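PDB 1WMX: COG3291: FOG: PKD repeat from Clostridium thermocellum, which is the family 30 carbohydrate-binding module of CelJ, a large multidomain protein probably active as a cellulase, and binds carbohydrate, presumably cellulose chains. Local coordinates for residues 12-17 and 173-178; 66-71 and 158-163; 84-89 and 137-142. All coordinates share one frame; numbering follows the deposited sequence.

How the contacts relate
All three contacts pair antiparallel strands of one beta sandwich, and all are buried. Contacts 1 and 3 belong to the same sheet, where strands 168-178 and 86-93 are neighbours; contact 2 lies in the facing five-stranded sheet. Leu158 of contact 2 joins them, touching Ile13 and Ile175 of contact 1 and Leu87 of contact 3. Contact 2 is a regular pairing of mostly apolar residues. Contact 1 is distorted by a bulge and contact 3, farthest from the chain centre (about 11 Å, centre to centre), ends in a helical turn; both add partly exposed polar and charged side chains at their margins. A sulfate ion bridges contacts 1 and 2.

Contact 1: 12-17 and 173-178; sequences QIFKDS and SDIKIT. With SO4 (sulfate ion), chain C.
Ile175 O receives two backbone N-H groups at once, Ile13 N at 2.7 Å and Phe14 N at 3.1 Å. This doubled acceptance is the mark of a beta bulge: Gln12 pairs with Lys176 and Phe14 with Ile175, so the register slips by one residue between them. The return bond, from Ile175 N to Phe14 O, is weak, with an N-H...O angle of only 128°. Gln12 NE2, from the same segment, also donates to Phe14 O (2.7 Å), coming from above the carbonyl plane. The second N-H of the same amide points almost straight at Asp174 OD2 (NE2 to OD2 3.3 Å, 173°), and the amide and carboxylate planes are nearly coplanar. Gln12 reaches both acceptors by bending at its second torsion (chi2 89°), which turns the amide back over the strand pair. Asp174 N, at the corner of its strand, is satisfied by a water that also donates to Lys15 O, a bridge where direct pairing has stopped. The backbone N of Gln12 donates to sulfate O2 at 3.0 Å; the ion, probably from the crystallisation liquor, is also held by Arg71. Beneath the polar layer, Ile13 CB rests on Ile175 CG2 and Phe14 CB on Ile175 CD1 (3.9 Å). Ile13 and Ile175 both meet Leu158 of strand 155-161 in the facing sheet, while Phe14 and Ile175 share Leu51 of strand 48-55. Along its other edge, 173-178 is hydrogen-bonded to strand 86-93, which places it inside the sheet between 11-14 and 86-93.

Contact 2: 66-71 and 158-163; sequences SLLTLR and LVFSKR. With SO4 (sulfate ion), chain C.
Leu68 CD1 fits between two side chains of the opposite strand, 3.9 Å from Leu158 CD2 and 3.8 Å from Phe160 CE1. Leu68 and Leu158 run side by side in the same direction, whereas the Phe160 ring slants across the leucine; Ser66 completes this face, its CB against Phe160 CB. On the other face Leu67 CD2 nestles against both methyls of Val159, nearest to CG1 at 3.7 Å. The register behind this packing is fixed by two pairs of reciprocal backbone bonds, Ser66 with Phe160 and Leu68 with Leu158. Between them, the CA-H groups of Leu67 and Val159 approach the carbonyl oxygens of Leu158 and Ser66.

Further out, the Phe160 ring stacks on Phe172, and Ser66 OG is hydrogen-bonded to Ser23 OG. Arg105 borders the Leu67 and Val159 face, where Leu67 also packs on Tyr113 of the second subunit. Past the strand end Arg71 NH1 donates to Leu70 O at 2.9 Å and to O1 of a sulfate, probably from the crystallisation liquor, at 3.1 Å, while NH2 reaches sulfate O4. The bond to Leu70 O would restrict the guanidinium's rotation. Within the pair, cohesion thus comes from backbone bonds and apolar packing; the Leu68, Leu158 and Phe160 face belongs to the sandwich interior, whereas the opposite face borders a charged side chain and the second subunit.

Contact 3: 84-89 and 137-142; sequences NGYLEF and KIPLRD
Leu87 and Ile138 exchange backbone hydrogen bonds at the centre of this antiparallel pair. The bond from Leu87 N to Ile138 O is nearly straight, though its modelled length of 2.5 Å is probably inaccurate; the one from Ile138 N to Leu87 O is 2.9 Å. Leu140 N then donates to Gly85 O at 3.2 Å from above the carbonyl plane, where the strand gives way to a helical turn. A water donates to the same Gly85 oxygen and accepts from Arg141 N, extending the link beyond the last direct bond.

Charged groups meet on the face bearing Tyr86, Glu88 and Lys137. Lys137 NZ stands over the Tyr86 ring, 4.5 Å from its centroid and 11° off the normal, a cation-pi interaction. A bend at the third torsion (chi3 -58°) swings the end of the lysine toward the ring, while its CD passes 3.4 Å from Glu88 CD. Glu88 OE1 is hydrogen-bonded to Thr178 OG1 and lies too far from NZ for a salt bridge. From the turn after the strand, the Arg141 guanidinium comes nearly perpendicular to the Tyr86 ring, its edge beside Tyr86 OH without a hydrogen bond; its NE donates to Glu83 O.

Apolar packing occupies the inner face. Phe89 CE2 lies 4.0 Å from Ile138 CD1, which meets the ring at its edge and also touches Leu87 CD2; Leu140 CD2 lies more loosely beside Leu87 CB. Leu87, Phe89 and Ile138 meet Ile102 of strand 101-106 across the sandwich, Leu87 also Phe104, and Leu140 packs on Ile177 and Tyr81. Strand 86-93 is hydrogen-bonded on one side to 134-139 and on the other to 168-178.

Contact 1: 12-17 and 173-178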
loop_
_atom_site.group_PDB
_atom_site.type_symbol
_atom_site.label_atom_id
_atom_site.label_comp_id
_atom_site.label_asym_id
_atom_site.label_seq_id
_atom_site.Cartn_x
_atom_site.Cartn_y
_atom_site.Cartn_z
ATOM N N GLN B 12 -17.643 5.803 -14.225
ATOM C CA GLN B 12 -16.941 5.167 -15.290
ATOM C C GLN B 12 -15.423 5.342 -15.116
ATOM O O GLN B 12 -14.935 6.459 -14.925
ATOM C CB GLN B 12 -17.415 5.813 -16.477
ATOM C CG GLN B 12 -16.781 5.192 -17.660
ATOM C CD GLN B 12 -17.571 4.011 -18.191
ATOM O OE1 GLN B 12 -18.803 4.074 -18.240
ATOM N NE2 GLN B 12 -16.915 2.940 -18.598
ATOM N N ILE B 13 -14.663 4.239 -15.129
ATOM C CA ILE B 13 -13.227 4.305 -14.925
ATOM C C ILE B 13 -12.501 4.225 -16.272
ATOM O O ILE B 13 -11.515 4.927 -16.501
ATOM C CB ILE B 13 -12.759 3.184 -13.968
ATOM C CG1 ILE B 13 -13.419 3.384 -12.602
ATOM C CG2 ILE B 13 -11.239 3.220 -13.816
ATOM C CD1 ILE B 13 -13.144 2.273 -11.607
ATOM N N PHE B 14 -12.998 3.368 -17.160
ATOM C CA PHE B 14 -12.420 3.223 -18.488
ATOM C C PHE B 14 -13.522 2.950 -19.484
ATOM O O PHE B 14 -14.426 2.157 -19.218
ATOM C CB PHE B 14 -11.439 2.057 -18.579
ATOM C CG PHE B 14 -11.078 1.702 -20.000
ATOM C CD1 PHE B 14 -10.297 2.559 -20.770
ATOM C CD2 PHE B 14 -11.592 0.551 -20.601
ATOM C CE1 PHE B 14 -10.038 2.281 -22.121
ATOM C CE2 PHE B 14 -11.339 0.267 -21.954
ATOM C CZ PHE B 14 -10.562 1.134 -22.710
ATOM N N LYS B 15 -13.432 3.591 -20.640
ATOM C CA LYS B 15 -14.414 3.380 -21.682
ATOM C C LYS B 15 -13.742 3.187 -23.041
ATOM O O LYS B 15 -13.825 2.109 -23.642
ATOM C CB LYS B 15 -15.394 4.551 -21.739
ATOM C CG LYS B 15 -16.436 4.407 -22.828
ATOM C CD LYS B 15 -17.613 5.340 -22.605
ATOM C CE LYS B 15 -18.721 5.090 -23.631
ATOM N NZ LYS B 15 -19.942 5.898 -23.335
ATOM N N ASP B 16 -13.046 4.214 -23.511
ATOM C CA ASP B 16 -12.409 4.116 -24.813
ATOM C C ASP B 16 -11.077 4.849 -24.950
ATOM O O ASP B 16 -10.427 4.746 -25.989
ATOM C CB ASP B 16 -13.372 4.648 -25.870
ATOM C CG ASP B 16 -13.757 6.095 -25.623
ATOM O OD1 ASP B 16 -14.529 6.655 -26.431
ATOM O OD2 ASP B 16 -13.290 6.679 -24.615
ATOM N N SER B 17 -10.655 5.569 -23.912
ATOM C CA SER B 17 -9.421 6.329 -24.011
ATOM C C SER B 17 -8.455 6.201 -22.834
ATOM O O SER B 17 -8.841 5.766 -21.746
ATOM C CB SER B 17 -9.772 7.800 -24.250
ATOM O OG SER B 17 -10.726 8.229 -23.304
ATOM N N SER B 173 -12.615 -3.905 -20.459
ATOM C CA SER B 173 -13.574 -3.131 -21.223
ATOM C C SER B 173 -14.656 -2.630 -20.281
ATOM O O SER B 173 -14.959 -3.272 -19.280
ATOM C CB SER B 173 -14.202 -4.004 -22.318
ATOM O OG SER B 173 -15.198 -3.283 -23.026
ATOM N N ASP B 174 -15.214 -1.467 -20.590
ATOM C CA ASP B 174 -16.302 -0.909 -19.799
ATOM C C ASP B 174 -16.107 -1.034 -18.289
ATOM O O ASP B 174 -16.947 -1.612 -17.598
ATOM C CB ASP B 174 -17.611 -1.614 -20.197
ATOM C CG ASP B 174 -18.847 -0.817 -19.833
ATOM O OD1 ASP B 174 -19.953 -1.399 -19.848
ATOM O OD2 ASP B 174 -18.730 0.391 -19.547
ATOM N N ILE B 175 -15.006 -0.496 -17.772
ATOM C CA ILE B 175 -14.751 -0.560 -16.342
ATOM C C ILE B 175 -15.509 0.562 -15.621
ATOM O O ILE B 175 -15.328 1.746 -15.926
ATOM C CB ILE B 175 -13.244 -0.406 -16.015
ATOM C CG1 ILE B 175 -12.418 -1.445 -16.784
ATOM C CG2 ILE B 175 -13.020 -0.594 -14.517
ATOM C CD1 ILE B 175 -10.921 -1.283 -16.601
ATOM N N LYS B 176 -16.367 0.197 -14.672
ATOM C CA LYS B 176 -17.102 1.205 -13.918
ATOM C C LYS B 176 -17.660 0.765 -12.573
ATOM O O LYS B 176 -17.609 -0.408 -12.207
ATOM C CB LYS B 176 -18.206 1.827 -14.775
ATOM C CG LYS B 176 -18.968 0.871 -15.656
ATOM C CD LYS B 176 -19.884 -0.022 -14.881
ATOM C CE LYS B 176 -20.664 -0.910 -15.835
ATOM N NZ LYS B 176 -21.422 -0.089 -16.814
ATOM N N ILE B 177 -18.165 1.741 -11.829
ATOM C CA ILE B 177 -18.729 1.515 -10.506
ATOM C C ILE B 177 -20.237 1.733 -10.572
ATOM O O ILE B 177 -20.697 2.796 -11.000
ATOM C CB ILE B 177 -18.170 2.523 -9.466
ATOM C CG1 ILE B 177 -16.640 2.596 -9.550
ATOM C CG2 ILE B 177 -18.634 2.131 -8.064
ATOM C CD1 ILE B 177 -15.897 1.461 -8.881
ATOM N N THR B 178 -21.003 0.732 -10.155
ATOM C CA THR B 178 -22.461 0.842 -10.147
ATOM C C THR B 178 -22.938 0.912 -8.700
ATOM O O THR B 178 -22.276 0.396 -7.794
ATOM C CB THR B 178 -23.130 -0.354 -10.871
ATOM O OG1 THR B 178 -22.659 -1.587 -10.316
ATOM C CG2 THR B 178 -22.805 -0.319 -12.365
HETATM S S SO4 C . -17.655 9.676 -14.398
HETATM O O1 SO4 C . -16.335 9.149 -13.999
HETATM O O2 SO4 C . -18.486 8.572 -14.915
HETATM O O3 SO4 C . -17.491 10.700 -15.446
HETATM O O4 SO4 C . -18.309 10.281 -13.221
HETATM O O HOH W 1 -15.098 0.026 -23.013
#

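Contact 2: 66-71 and 158-163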
loop_
_atom_site.group_PDB
_atom_site.type_symbol
_atom_site.label_atom_id
_atom_site.label_comp_id
_atom_site.label_asym_id
_atom_site.label_seq_id
_atom_site.Cartn_x
_atom_site.Cartn_y
_atom_site.Cartn_z
ATOM N N SER B 66 -0.729 -0.915 -11.075
ATOM C CA SER B 66 -1.426 -0.053 -12.016
ATOM C C SER B 66 -2.479 0.736 -11.254
ATOM O O SER B 66 -3.373 0.144 -10.649
ATOM C CB SER B 66 -2.103 -0.863 -13.118
ATOM O OG SER B 66 -2.789 0.006 -14.008
ATOM N N LEU B 67 -2.368 2.061 -11.268
ATOM C CA LEU B 67 -3.339 2.912 -10.586
ATOM C C LEU B 67 -4.173 3.666 -11.619
ATOM O O LEU B 67 -3.639 4.376 -12.465
ATOM C CB LEU B 67 -2.631 3.913 -9.657
ATOM C CG LEU B 67 -1.784 3.327 -8.513
ATOM C CD1 LEU B 67 -0.907 4.405 -7.911
ATOM C CD2 LEU B 67 -2.682 2.722 -7.455
ATOM N N LEU B 68 -5.488 3.490 -11.554
ATOM C CA LEU B 68 -6.401 4.169 -12.469
ATOM C C LEU B 68 -7.269 5.126 -11.648
ATOM O O LEU B 68 -8.138 4.701 -10.892
ATOM C CB LEU B 68 -7.270 3.143 -13.196
ATOM C CG LEU B 68 -6.528 2.058 -13.987
ATOM C CD1 LEU B 68 -7.523 1.043 -14.509
ATOM C CD2 LEU B 68 -5.733 2.686 -15.132
ATOM N N THR B 69 -7.029 6.423 -11.800
ATOM C CA THR B 69 -7.764 7.418 -11.041
ATOM C C THR B 69 -9.238 7.534 -11.430
ATOM O O THR B 69 -9.622 7.272 -12.575
ATOM C CB THR B 69 -7.120 8.813 -11.184
ATOM O OG1 THR B 69 -7.185 9.220 -12.550
ATOM C CG2 THR B 69 -5.653 8.791 -10.757
ATOM N N LEU B 70 -10.058 7.935 -10.458
ATOM C CA LEU B 70 -11.488 8.119 -10.665
ATOM C C LEU B 70 -11.749 9.591 -10.938
ATOM O O LEU B 70 -12.683 9.938 -11.644
ATOM C CB LEU B 70 -12.270 7.689 -9.419
ATOM C CG LEU B 70 -12.499 6.195 -9.168
ATOM C CD1 LEU B 70 -11.206 5.421 -9.266
ATOM C CD2 LEU B 70 -13.123 6.027 -7.791
ATOM N N ARG B 71 -10.911 10.445 -10.359
ATOM C CA ARG B 71 -11.034 11.892 -10.510
ATOM C C ARG B 71 -9.686 12.594 -10.663
ATOM O O ARG B 71 -9.427 13.604 -10.006
ATOM C CB ARG B 71 -11.781 12.480 -9.310
ATOM C CG ARG B 71 -13.279 12.174 -9.283
ATOM C CD ARG B 71 -14.009 12.962 -10.357
ATOM N NE ARG B 71 -15.459 12.798 -10.304
ATOM C CZ ARG B 71 -16.128 11.787 -10.850
ATOM N NH1 ARG B 71 -15.486 10.831 -11.503
ATOM N NH2 ARG B 71 -17.450 11.740 -10.748
ATOM N N LEU B 158 -8.463 3.010 -8.455
ATOM C CA LEU B 158 -8.618 1.581 -8.647
ATOM C C LEU B 158 -7.223 1.058 -8.805
ATOM O O LEU B 158 -6.338 1.799 -9.294
ATOM C CB LEU B 158 -9.516 1.363 -9.865
ATOM C CG LEU B 158 -9.381 -0.009 -10.513
ATOM C CD1 LEU B 158 -9.913 -1.148 -9.641
ATOM C CD2 LEU B 158 -10.146 -0.106 -11.836
ATOM N N VAL B 159 -7.050 -0.186 -8.386
ATOM C CA VAL B 159 -5.720 -0.790 -8.411
ATOM C C VAL B 159 -5.732 -2.220 -8.957
ATOM O O VAL B 159 -6.488 -3.083 -8.509
ATOM C CB VAL B 159 -5.171 -0.794 -6.982
ATOM C CG1 VAL B 159 -3.647 -0.812 -6.936
ATOM C CG2 VAL B 159 -5.599 0.444 -6.176
ATOM N N PHE B 160 -4.583 -2.421 -9.724
ATOM C CA PHE B 160 -4.247 -3.752 -10.247
ATOM C C PHE B 160 -2.841 -3.954 -9.695
ATOM O O PHE B 160 -2.055 -3.004 -9.632
ATOM C CB PHE B 160 -4.185 -3.787 -11.782
ATOM C CG PHE B 160 -5.502 -3.527 -12.456
ATOM C CD1 PHE B 160 -5.541 -2.969 -13.732
ATOM C CD2 PHE B 160 -6.703 -3.812 -11.809
ATOM C CE1 PHE B 160 -6.757 -2.693 -14.355
ATOM C CE2 PHE B 160 -7.920 -3.541 -12.423
ATOM C CZ PHE B 160 -7.950 -2.979 -13.699
ATOM N N SER B 161 -2.509 -5.178 -9.307
ATOM C CA SER B 161 -1.196 -5.418 -8.744
ATOM C C SER B 161 -0.750 -6.875 -8.836
ATOM O O SER B 161 -1.568 -7.797 -8.956
ATOM C CB SER B 161 -1.191 -4.951 -7.287
ATOM O OG SER B 161 0.118 -4.949 -6.769
ATOM N N LYS B 162 0.563 -7.063 -8.767
ATOM C CA LYS B 162 1.164 -8.380 -8.858
ATOM C C LYS B 162 0.598 -9.383 -7.874
ATOM O O LYS B 162 0.365 -9.073 -6.706
ATOM C CB LYS B 162 2.679 -8.277 -8.659
ATOM C CG LYS B 162 3.400 -9.611 -8.564
ATOM C CD LYS B 162 4.892 -9.399 -8.401
ATOM C CE LYS B 162 5.626 -10.709 -8.224
ATOM N NZ LYS B 162 5.188 -11.407 -6.982
ATOM N N ARG B 163 0.385 -10.597 -8.367
ATOM C CA ARG B 163 -0.115 -11.703 -7.563
ATOM C C ARG B 163 1.015 -12.741 -7.614
ATOM O O ARG B 163 1.645 -13.048 -6.603
ATOM C CB ARG B 163 -1.390 -12.251 -8.194
ATOM C CG ARG B 163 -1.828 -13.613 -7.705
ATOM C CD ARG B 163 -2.288 -13.615 -6.265
ATOM N NE ARG B 163 -3.219 -14.714 -6.031
ATOM C CZ ARG B 163 -3.228 -15.477 -4.944
ATOM N NH1 ARG B 163 -2.344 -15.265 -3.973
ATOM N NH2 ARG B 163 -4.125 -16.450 -4.826
HETATM S S SO4 C . -17.655 9.676 -14.398
HETATM O O1 SO4 C . -16.335 9.149 -13.999
HETATM O O2 SO4 C . -18.486 8.572 -14.915
HETATM O O3 SO4 C . -17.491 10.700 -15.446
HETATM O O4 SO4 C . -18.309 10.281 -13.221
#

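Contact 3: 84-89 and 137-142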
loop_
_atom_site.group_PDB
_atom_site.type_symbol
_atom_site.label_atom_id
_atom_site.label_comp_id
_atom_site.label_asym_id
_atom_site.label_seq_id
_atom_site.Cartn_x
_atom_site.Cartn_y
_atom_site.Cartn_z
ATOM N N ASN B 84 -24.705 -1.673 -1.897
ATOM C CA ASN B 84 -25.341 -2.434 -2.985
ATOM C C ASN B 84 -24.574 -2.359 -4.321
ATOM O O ASN B 84 -24.928 -3.040 -5.285
ATOM C CB ASN B 84 -26.744 -1.900 -3.270
ATOM C CG ASN B 84 -27.604 -1.812 -2.029
ATOM O OD1 ASN B 84 -27.903 -2.842 -1.414
ATOM N ND2 ASN B 84 -28.017 -0.628 -1.635
ATOM N N GLY B 85 -23.531 -1.548 -4.371
ATOM C CA GLY B 85 -22.760 -1.340 -5.623
ATOM C C GLY B 85 -21.733 -2.435 -5.962
ATOM O O GLY B 85 -21.395 -3.296 -5.150
ATOM N N TYR B 86 -21.254 -2.351 -7.199
ATOM C CA TYR B 86 -20.254 -3.285 -7.721
ATOM C C TYR B 86 -19.241 -2.578 -8.622
ATOM O O TYR B 86 -19.485 -1.475 -9.121
ATOM C CB TYR B 86 -20.892 -4.374 -8.607
ATOM C CG TYR B 86 -22.035 -5.170 -7.982
ATOM C CD1 TYR B 86 -23.271 -4.568 -7.747
ATOM C CD2 TYR B 86 -21.854 -6.517 -7.653
ATOM C CE1 TYR B 86 -24.321 -5.304 -7.193
ATOM C CE2 TYR B 86 -22.905 -7.256 -7.102
ATOM C CZ TYR B 86 -24.140 -6.647 -6.873
ATOM O OH TYR B 86 -25.174 -7.360 -6.339
ATOM N N LEU B 87 -18.120 -3.245 -8.789
ATOM C CA LEU B 87 -17.068 -2.817 -9.701
ATOM C C LEU B 87 -17.271 -3.750 -10.858
ATOM O O LEU B 87 -17.062 -4.958 -10.726
ATOM C CB LEU B 87 -15.673 -3.005 -9.086
ATOM C CG LEU B 87 -14.556 -3.098 -10.136
ATOM C CD1 LEU B 87 -14.324 -1.752 -10.836
ATOM C CD2 LEU B 87 -13.221 -3.539 -9.512
ATOM N N GLU B 88 -17.696 -3.230 -11.981
ATOM C CA GLU B 88 -17.955 -4.100 -13.127
ATOM C C GLU B 88 -17.021 -3.782 -14.285
ATOM O O GLU B 88 -16.543 -2.654 -14.437
ATOM C CB GLU B 88 -19.404 -3.943 -13.574
ATOM C CG GLU B 88 -20.400 -4.126 -12.427
ATOM C CD GLU B 88 -21.844 -4.139 -12.896
ATOM O OE1 GLU B 88 -22.768 -3.790 -12.094
ATOM O OE2 GLU B 88 -22.115 -4.501 -14.086
ATOM N N PHE B 89 -16.787 -4.814 -15.076
ATOM C CA PHE B 89 -15.918 -4.729 -16.248
ATOM C C PHE B 89 -15.941 -6.061 -17.001
ATOM O O PHE B 89 -16.346 -7.094 -16.466
ATOM C CB PHE B 89 -14.475 -4.416 -15.793
ATOM C CG PHE B 89 -13.886 -5.468 -14.849
ATOM C CD1 PHE B 89 -13.275 -6.614 -15.364
ATOM C CD2 PHE B 89 -13.953 -5.294 -13.465
ATOM C CE1 PHE B 89 -12.738 -7.579 -14.500
ATOM C CE2 PHE B 89 -13.418 -6.259 -12.601
ATOM C CZ PHE B 89 -12.813 -7.400 -13.120
ATOM N N LYS B 137 -18.496 -8.971 -11.972
ATOM C CA LYS B 137 -18.988 -7.985 -11.010
ATOM C C LYS B 137 -18.378 -8.272 -9.642
ATOM O O LYS B 137 -18.575 -9.351 -9.077
ATOM C CB LYS B 137 -20.519 -8.051 -10.915
ATOM C CG LYS B 137 -21.222 -7.879 -12.262
ATOM C CD LYS B 137 -22.632 -7.314 -12.119
ATOM C CE LYS B 137 -23.534 -8.175 -11.237
ATOM N NZ LYS B 137 -24.898 -7.624 -11.114
ATOM N N ILE B 138 -17.415 -7.374 -9.244
ATOM C CA ILE B 138 -16.918 -7.431 -7.866
ATOM C C ILE B 138 -17.775 -6.506 -7.019
ATOM O O ILE B 138 -17.974 -5.331 -7.347
ATOM C CB ILE B 138 -15.458 -7.030 -7.860
ATOM C CG1 ILE B 138 -14.626 -7.978 -8.729
ATOM C CG2 ILE B 138 -14.838 -7.052 -6.462
ATOM C CD1 ILE B 138 -13.153 -7.604 -8.799
ATOM N N PRO B 139 -18.380 -6.675 -5.964
ATOM C CA PRO B 139 -19.157 -6.061 -4.906
ATOM C C PRO B 139 -18.256 -5.278 -3.912
ATOM O O PRO B 139 -17.478 -5.874 -3.137
ATOM C CB PRO B 139 -19.926 -7.154 -4.264
ATOM C CG PRO B 139 -19.417 -8.475 -4.853
ATOM C CD PRO B 139 -18.367 -8.198 -5.868
ATOM N N LEU B 140 -18.520 -4.313 -4.095
ATOM C CA LEU B 140 -17.924 -3.269 -3.224
ATOM C C LEU B 140 -17.931 -3.706 -1.760
ATOM O O LEU B 140 -16.908 -3.615 -1.064
ATOM C CB LEU B 140 -18.734 -1.959 -3.345
ATOM C CG LEU B 140 -18.623 -1.289 -4.726
ATOM C CD1 LEU B 140 -18.994 0.200 -4.708
ATOM C CD2 LEU B 140 -17.214 -1.351 -5.313
ATOM N N ARG B 141 -19.084 -3.996 -1.174
ATOM C CA ARG B 141 -19.128 -4.305 0.266
ATOM C C ARG B 141 -18.098 -5.410 0.576
ATOM O O ARG B 141 -17.517 -5.446 1.674
ATOM C CB ARG B 141 -20.600 -4.763 0.689
ATOM C CG ARG B 141 -21.100 -6.052 -0.049
ATOM C CD ARG B 141 -22.628 -6.507 0.049
ATOM N NE ARG B 141 -23.465 -6.040 -0.970
ATOM C CZ ARG B 141 -23.804 -6.255 -2.248
ATOM N NH1 ARG B 141 -23.418 -7.263 -3.064
ATOM N NH2 ARG B 141 -24.526 -5.300 -2.821
ATOM N N ASP B 142 -17.658 -6.151 -0.383
ATOM C CA ASP B 142 -16.688 -7.225 -0.114
ATOM C C ASP B 142 -15.256 -6.671 0.098
ATOM O O ASP B 142 -14.403 -7.332 0.699
ATOM C CB ASP B 142 -16.613 -8.201 -1.310
ATOM C CG ASP B 142 -17.869 -9.056 -1.502
ATOM O OD1 ASP B 142 -17.880 -9.996 -2.390
ATOM O OD2 ASP B 142 -18.911 -8.839 -0.782
HETATM O O HOH W 2 -21.672 -3.972 -2.501
#